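Side-chain contacts in pilin (Streptococcus pyogenes serotype M1, PDB 3GLD), which forms the backbone of the pilus as a covalently joined stack of subunits, which the bacterium needs for host-cell adhesion, aggregation and biofilm formation: residues V124-N129 with P135-I140; I199-K204 with H221-D226. The protein carries 2 engineered substitutions. All blocks are in the same frame, centred on the assembly; numbering follows the deposited sequence.

Interaction 1 of 2, residues V124-N129 with P135-I140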
loop_
_atom_site.group_PDB
_atom_site.type_symbol
_atom_site.label_atom_id
_atom_site.label_comp_id
_atom_site.label_asym_id
_atom_site.label_seq_id
_atom_site.Cartn_x
_atom_site.Cartn_y
_atom_site.Cartn_z
ATOM N N VAL A 124 2.878 -31.178 0.161
ATOM C CA VAL A 124 2.672 -31.713 1.501
ATOM C C VAL A 124 3.204 -33.160 1.526
ATOM O O VAL A 124 2.716 -34.014 0.792
ATOM C CB VAL A 124 1.205 -31.672 1.950
ATOM C CG1 VAL A 124 1.086 -32.236 3.387
ATOM C CG2 VAL A 124 0.650 -30.235 1.905
ATOM N N HIS A 125 4.233 -33.396 2.336
ATOM C CA HIS A 125 4.808 -34.720 2.535
ATOM C C HIS A 125 4.059 -35.487 3.623
ATOM O O HIS A 125 4.148 -35.169 4.817
ATOM C CB HIS A 125 6.309 -34.612 2.819
ATOM C CG HIS A 125 7.100 -34.246 1.608
ATOM N ND1 HIS A 125 7.048 -32.990 1.040
ATOM C CD2 HIS A 125 7.922 -34.978 0.824
ATOM C CE1 HIS A 125 7.828 -32.955 -0.024
ATOM N NE2 HIS A 125 8.367 -34.155 -0.181
ATOM N N VAL A 126 3.265 -36.452 3.172
ATOM C CA VAL A 126 2.477 -37.292 4.054
ATOM C C VAL A 126 3.237 -38.612 4.255
ATOM O O VAL A 126 3.435 -39.374 3.315
ATOM C CB VAL A 126 1.057 -37.499 3.483
ATOM C CG1 VAL A 126 0.199 -38.375 4.407
ATOM C CG2 VAL A 126 0.370 -36.130 3.266
ATOM N N LEU A 127 3.723 -38.837 5.469
ATOM C CA LEU A 127 4.492 -40.051 5.789
ATOM C C LEU A 127 3.681 -40.940 6.696
ATOM O O LEU A 127 2.765 -40.447 7.366
ATOM C CB LEU A 127 5.809 -39.695 6.482
ATOM C CG LEU A 127 7.023 -39.214 5.686
ATOM C CD1 LEU A 127 6.674 -38.245 4.558
ATOM C CD2 LEU A 127 7.994 -38.570 6.662
ATOM N N TRP A 128 3.986 -42.248 6.698
ATOM C CA TRP A 128 3.400 -43.152 7.685
ATOM C C TRP A 128 4.000 -42.790 9.025
ATOM O O TRP A 128 5.221 -42.664 9.142
ATOM C CB TRP A 128 3.708 -44.631 7.373
ATOM C CG TRP A 128 3.024 -45.555 8.328
ATOM C CD1 TRP A 128 3.577 -46.166 9.419
ATOM C CD2 TRP A 128 1.647 -45.936 8.304
ATOM N NE1 TRP A 128 2.627 -46.936 10.062
ATOM C CE2 TRP A 128 1.430 -46.799 9.404
ATOM C CE3 TRP A 128 0.570 -45.634 7.455
ATOM C CZ2 TRP A 128 0.185 -47.383 9.668
ATOM C CZ3 TRP A 128 -0.676 -46.214 7.719
ATOM C CH2 TRP A 128 -0.854 -47.074 8.830
ATOM N N ASN A 129 3.153 -42.576 10.020
ATOM C CA ASN A 129 3.668 -42.170 11.334
ATOM C C ASN A 129 3.707 -43.401 12.206
ATOM O O ASN A 129 2.667 -44.015 12.461
ATOM C CB ASN A 129 2.840 -41.050 11.991
ATOM C CG ASN A 129 3.473 -40.535 13.293
ATOM O OD1 ASN A 129 3.282 -41.117 14.366
ATOM N ND2 ASN A 129 4.249 -39.446 13.191
ATOM N N PRO A 135 -1.181 -42.312 8.059
ATOM C CA PRO A 135 -0.464 -41.335 7.231
ATOM C C PRO A 135 -0.690 -39.935 7.791
ATOM O O PRO A 135 -1.835 -39.514 7.959
ATOM C CB PRO A 135 -1.108 -41.476 5.843
ATOM C CG PRO A 135 -2.230 -42.502 5.996
ATOM C CD PRO A 135 -2.458 -42.726 7.447
ATOM N N VAL A 136 0.403 -39.246 8.096
ATOM C CA VAL A 136 0.349 -37.945 8.762
ATOM C C VAL A 136 1.085 -36.918 7.905
ATOM O O VAL A 136 2.208 -37.166 7.468
ATOM C CB VAL A 136 0.987 -38.025 10.173
ATOM C CG1 VAL A 136 1.306 -36.643 10.711
ATOM C CG2 VAL A 136 0.070 -38.779 11.139
ATOM N N ALA A 137 0.431 -35.781 7.659
ATOM C CA ALA A 137 1.057 -34.616 7.014
ATOM C C ALA A 137 2.210 -34.156 7.896
ATOM O O ALA A 137 1.994 -33.565 8.953
ATOM C CB ALA A 137 0.030 -33.494 6.830
ATOM N N THR A 138 3.432 -34.428 7.445
ATOM C CA THR A 138 4.626 -34.376 8.302
ATOM C C THR A 138 5.538 -33.173 8.072
ATOM O O THR A 138 6.073 -32.610 9.023
ATOM C CB THR A 138 5.414 -35.700 8.161
ATOM O OG1 THR A 138 4.537 -36.766 8.522
ATOM C CG2 THR A 138 6.644 -35.730 9.063
ATOM N N TYR A 139 5.737 -32.811 6.815
ATOM C CA TYR A 139 6.368 -31.548 6.489
ATOM C C TYR A 139 5.841 -30.984 5.180
ATOM O O TYR A 139 5.308 -31.725 4.338
ATOM C CB TYR A 139 7.906 -31.607 6.538
ATOM C CG TYR A 139 8.576 -32.515 5.545
ATOM C CD1 TYR A 139 8.741 -33.888 5.805
ATOM C CD2 TYR A 139 9.080 -32.002 4.356
ATOM C CE1 TYR A 139 9.386 -34.719 4.883
ATOM C CE2 TYR A 139 9.723 -32.816 3.433
ATOM C CZ TYR A 139 9.875 -34.168 3.698
ATOM O OH TYR A 139 10.509 -34.948 2.766
ATOM N N ILE A 140 5.948 -29.661 5.043
ATOM C CA ILE A 140 5.439 -28.969 3.875
ATOM C C ILE A 140 6.551 -28.141 3.272
ATOM O O ILE A 140 7.246 -27.412 3.982
ATOM C CB ILE A 140 4.219 -28.074 4.212
ATOM C CG1 ILE A 140 3.118 -28.908 4.882
ATOM C CG2 ILE A 140 3.679 -27.405 2.923
ATOM C CD1 ILE A 140 1.926 -28.141 5.386
#

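Interaction 2 of 2, residues I199-K204 with H221-D226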
loop_
_atom_site.group_PDB
_atom_site.type_symbol
_atom_site.label_atom_id
_atom_site.label_comp_id
_atom_site.label_asym_id
_atom_site.label_seq_id
_atom_site.Cartn_x
_atom_site.Cartn_y
_atom_site.Cartn_z
ATOM N N ILE A 199 3.297 17.927 4.798
ATOM C CA ILE A 199 3.297 19.067 3.887
ATOM C C ILE A 199 4.603 19.850 4.025
ATOM O O ILE A 199 5.033 20.144 5.152
ATOM C CB ILE A 199 2.068 19.957 4.146
ATOM C CG1 ILE A 199 0.809 19.184 3.737
ATOM C CG2 ILE A 199 2.166 21.306 3.350
ATOM C CD1 ILE A 199 -0.478 19.908 3.940
ATOM N N GLU A 200 5.229 20.165 2.891
ATOM C CA GLU A 200 6.442 20.980 2.844
ATOM C C GLU A 200 6.132 22.280 2.124
ATOM O O GLU A 200 5.609 22.234 1.027
ATOM C CB GLU A 200 7.576 20.286 2.071
ATOM C CG GLU A 200 8.228 19.109 2.774
ATOM C CD GLU A 200 9.403 18.513 1.973
ATOM O OE1 GLU A 200 9.693 19.001 0.849
ATOM O OE2 GLU A 200 10.026 17.548 2.469
ATOM N N LYS A 201 6.447 23.423 2.747
ATOM C CA LYS A 201 6.282 24.730 2.126
ATOM C C LYS A 201 7.639 25.280 1.734
ATOM O O LYS A 201 8.553 25.332 2.566
ATOM C CB LYS A 201 5.553 25.723 3.063
ATOM C CG LYS A 201 5.423 27.131 2.453
ATOM C CD LYS A 201 4.492 28.047 3.260
ATOM C CE LYS A 201 4.709 29.491 2.829
ATOM N NZ LYS A 201 3.730 30.446 3.406
ATOM N N THR A 202 7.763 25.688 0.467
ATOM C CA THR A 202 9.003 26.252 -0.076
ATOM C C THR A 202 8.826 27.742 -0.381
ATOM O O THR A 202 7.842 28.139 -0.998
ATOM C CB THR A 202 9.440 25.484 -1.344
ATOM O OG1 THR A 202 9.581 24.099 -1.009
ATOM C CG2 THR A 202 10.766 26.004 -1.908
ATOM N N THR A 203 9.774 28.544 0.097
ATOM C CA THR A 203 9.802 29.982 -0.127
ATOM C C THR A 203 11.067 30.310 -0.894
ATOM O O THR A 203 12.042 29.554 -0.878
ATOM C CB THR A 203 9.786 30.779 1.205
ATOM O OG1 THR A 203 10.935 30.432 1.994
ATOM C CG2 THR A 203 8.523 30.480 2.003
ATOM N N LYS A 204 11.044 31.425 -1.604
ATOM C CA LYS A 204 12.231 31.893 -2.292
ATOM C C LYS A 204 13.288 32.214 -1.227
ATOM O O LYS A 204 12.960 32.663 -0.126
ATOM C CB LYS A 204 11.869 33.114 -3.139
ATOM C CG LYS A 204 10.512 32.954 -3.844
ATOM C CD LYS A 204 10.142 34.103 -4.773
ATOM C CE LYS A 204 10.891 34.021 -6.100
ATOM N NZ LYS A 204 10.038 34.430 -7.260
ATOM N N HIS A 221 -5.130 25.337 6.494
ATOM C CA HIS A 221 -4.876 26.717 6.066
ATOM C C HIS A 221 -3.418 26.961 5.725
ATOM O O HIS A 221 -2.520 26.528 6.452
ATOM C CB HIS A 221 -5.305 27.719 7.157
ATOM C CG HIS A 221 -6.743 27.599 7.563
ATOM N ND1 HIS A 221 -7.778 28.114 6.809
ATOM C CD2 HIS A 221 -7.318 27.015 8.643
ATOM C CE1 HIS A 221 -8.926 27.858 7.409
ATOM N NE2 HIS A 221 -8.676 27.187 8.521
ATOM N N PHE A 222 -3.189 27.697 4.634
ATOM C CA PHE A 222 -1.843 28.080 4.231
ATOM C C PHE A 222 -1.820 29.344 3.371
ATOM O O PHE A 222 -2.857 29.792 2.872
ATOM C CB PHE A 222 -1.082 26.919 3.535
ATOM C CG PHE A 222 -1.636 26.522 2.206
ATOM C CD1 PHE A 222 -2.731 25.654 2.112
ATOM C CD2 PHE A 222 -1.030 26.965 1.030
ATOM C CE1 PHE A 222 -3.222 25.252 0.867
ATOM C CE2 PHE A 222 -1.516 26.580 -0.215
ATOM C CZ PHE A 222 -2.617 25.729 -0.306
ATOM N N THR A 223 -0.624 29.904 3.210
ATOM C CA THR A 223 -0.454 31.106 2.411
ATOM C C THR A 223 0.712 30.928 1.475
ATOM O O THR A 223 1.680 30.240 1.802
ATOM C CB THR A 223 -0.200 32.377 3.291
ATOM O OG1 THR A 223 1.029 32.224 4.018
ATOM C CG2 THR A 223 -1.317 32.609 4.282
ATOM N N LEU A 224 0.638 31.576 0.319
ATOM C CA LEU A 224 1.749 31.587 -0.625
ATOM C C LEU A 224 1.914 32.976 -1.250
ATOM O O LEU A 224 0.934 33.606 -1.620
ATOM C CB LEU A 224 1.518 30.578 -1.764
ATOM C CG LEU A 224 1.414 29.069 -1.459
ATOM C CD1 LEU A 224 0.941 28.276 -2.653
ATOM C CD2 LEU A 224 2.737 28.583 -0.997
ATOM N N LYS A 225 3.157 33.415 -1.394
ATOM C CA LYS A 225 3.469 34.537 -2.272
ATOM C C LYS A 225 3.806 34.008 -3.677
ATOM O O LYS A 225 3.956 32.795 -3.873
ATOM C CB LYS A 225 4.667 35.335 -1.732
ATOM C CG LYS A 225 4.539 35.836 -0.282
ATOM C CD LYS A 225 5.885 36.482 0.165
ATOM C CE LYS A 225 5.833 37.133 1.555
ATOM N NZ LYS A 225 5.643 36.138 2.650
ATOM N N ASP A 226 3.922 34.917 -4.655
ATOM C CA ASP A 226 4.458 34.563 -5.965
ATOM C C ASP A 226 5.709 33.692 -5.845
ATOM O O ASP A 226 6.610 34.006 -5.057
ATOM C CB ASP A 226 4.836 35.843 -6.734
ATOM C CG ASP A 226 5.475 35.544 -8.073
ATOM O OD1 ASP A 226 4.765 35.032 -8.958
ATOM O OD2 ASP A 226 6.688 35.819 -8.239
HETATM O O HOH W 1 1.551 28.820 5.046
HETATM O O HOH W 2 8.605 36.796 -6.697
#

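Interaction 1 of 2, residues V124-N129 with P135-I140
The imidazole of H125 and the phenol ring of Y139 form an offset stack, their centroids 4.3 Å apart and their planes only 10° from parallel. H125 CB, not its ring, sits over the middle of the Y139 face, a CH-pi contact of 3.7 Å to the centroid, while the imidazole slides outward toward CE2, CZ and OH. Torsions account for this overlap: Y139 places CG between its backbone N and carbonyl carbon (chi1 64°), which turns the phenol toward H125 on the other strand, and H125 CG lies beside its own N (chi1 -73°). Both strands belong to the beta hairpin 119-129/134-144, whose register slips by one residue at a classic beta bulge: H125 stands opposite two residues, T138 and Y139, and its O takes T138 N at 2.8 Å and Y139 N only weakly at 3.5 Å. Just beyond, V136 O is gripped from opposite faces of its carbonyl plane, by L127 N across the strands and by T138 OG1 at 2.6 Å from within its own strand. V124, V126, W128, P135, A137 and I140 point to the other face of the two strands. There V124 CG1 meets A137 CB, V126 CG1 lies 3.7 Å from P135 CB, and F92 touches both V126 and A137. W128 ends the row, with CZ3 of its indole 3.9 Å from P135 CD.

Interaction 2 of 2, residues I199-K204 with H221-D226
Two strands from different sheets of the all-beta domain that carries the K166-N290 isopeptide cross-link, and the loop residues that follow them, are joined here by lysine side chains: 196-202 lies in the large mixed sheet, 220-224 at the edge of a four-stranded antiparallel sheet. The evidence for contact between sheets, and not for strand pairing, is that the nearest CA atoms, those of K204 and D226, are still 9.0 Å apart and that the hydrogen bond joining the segments directly, K201 NZ to T223 O, comes from a side chain. With CG anti to the backbone N (chi1 177°) and every later torsion extended, the chain of K201 carries NZ to T223 O at 2.6 Å. The ammonium arrives 41° out of the carbonyl plane, well off the lone pairs, and the C=O...NZ angle is 137°. A water accepts from both K201 NZ and T223 N, so the lysine grips the backbone of T223 at two points, once directly and once through solvent. T223 OG1, near the same ammonium, is hydrogen-bonded to D178. One carbon back along the chain, K201 CE lies 4.4 Å from L224 CD2, beside a leucine that also touches F181 of the neighbouring strand. K204 makes the second bridge: its CD lies 3.5 Å from D226 O, and bends at the third and fourth torsions set the direction of the ammonium, near D226 OD2. This salt bridge is long, and OD1 of the carboxylate is held by V168 N; a water accepts from K204 NZ at 2.8 Å and donates to D226 OD2 at 2.6 Å.

Interactions 1 and 2 lie on opposite sides of the chain's centre, their centres 65 Å apart and their nearest atoms about 45 Å apart, so neither can touch the other. They follow in series along the sequence, in the N-terminal and the C-terminal part of the chain. The natural protein has an isopeptide cross-link in each part, K23-N155 in the first and K166-N290 in the second. Their relation to these sites differs. Residues 124-129 and 135-140 lie away from the cross-linking sites, whereas the side chain of L224 is about 7 Å from that of E245, the residue that promotes formation of the K166-N290 bond. The residue that promotes the K23-N155 bond is replaced here by the engineered A104.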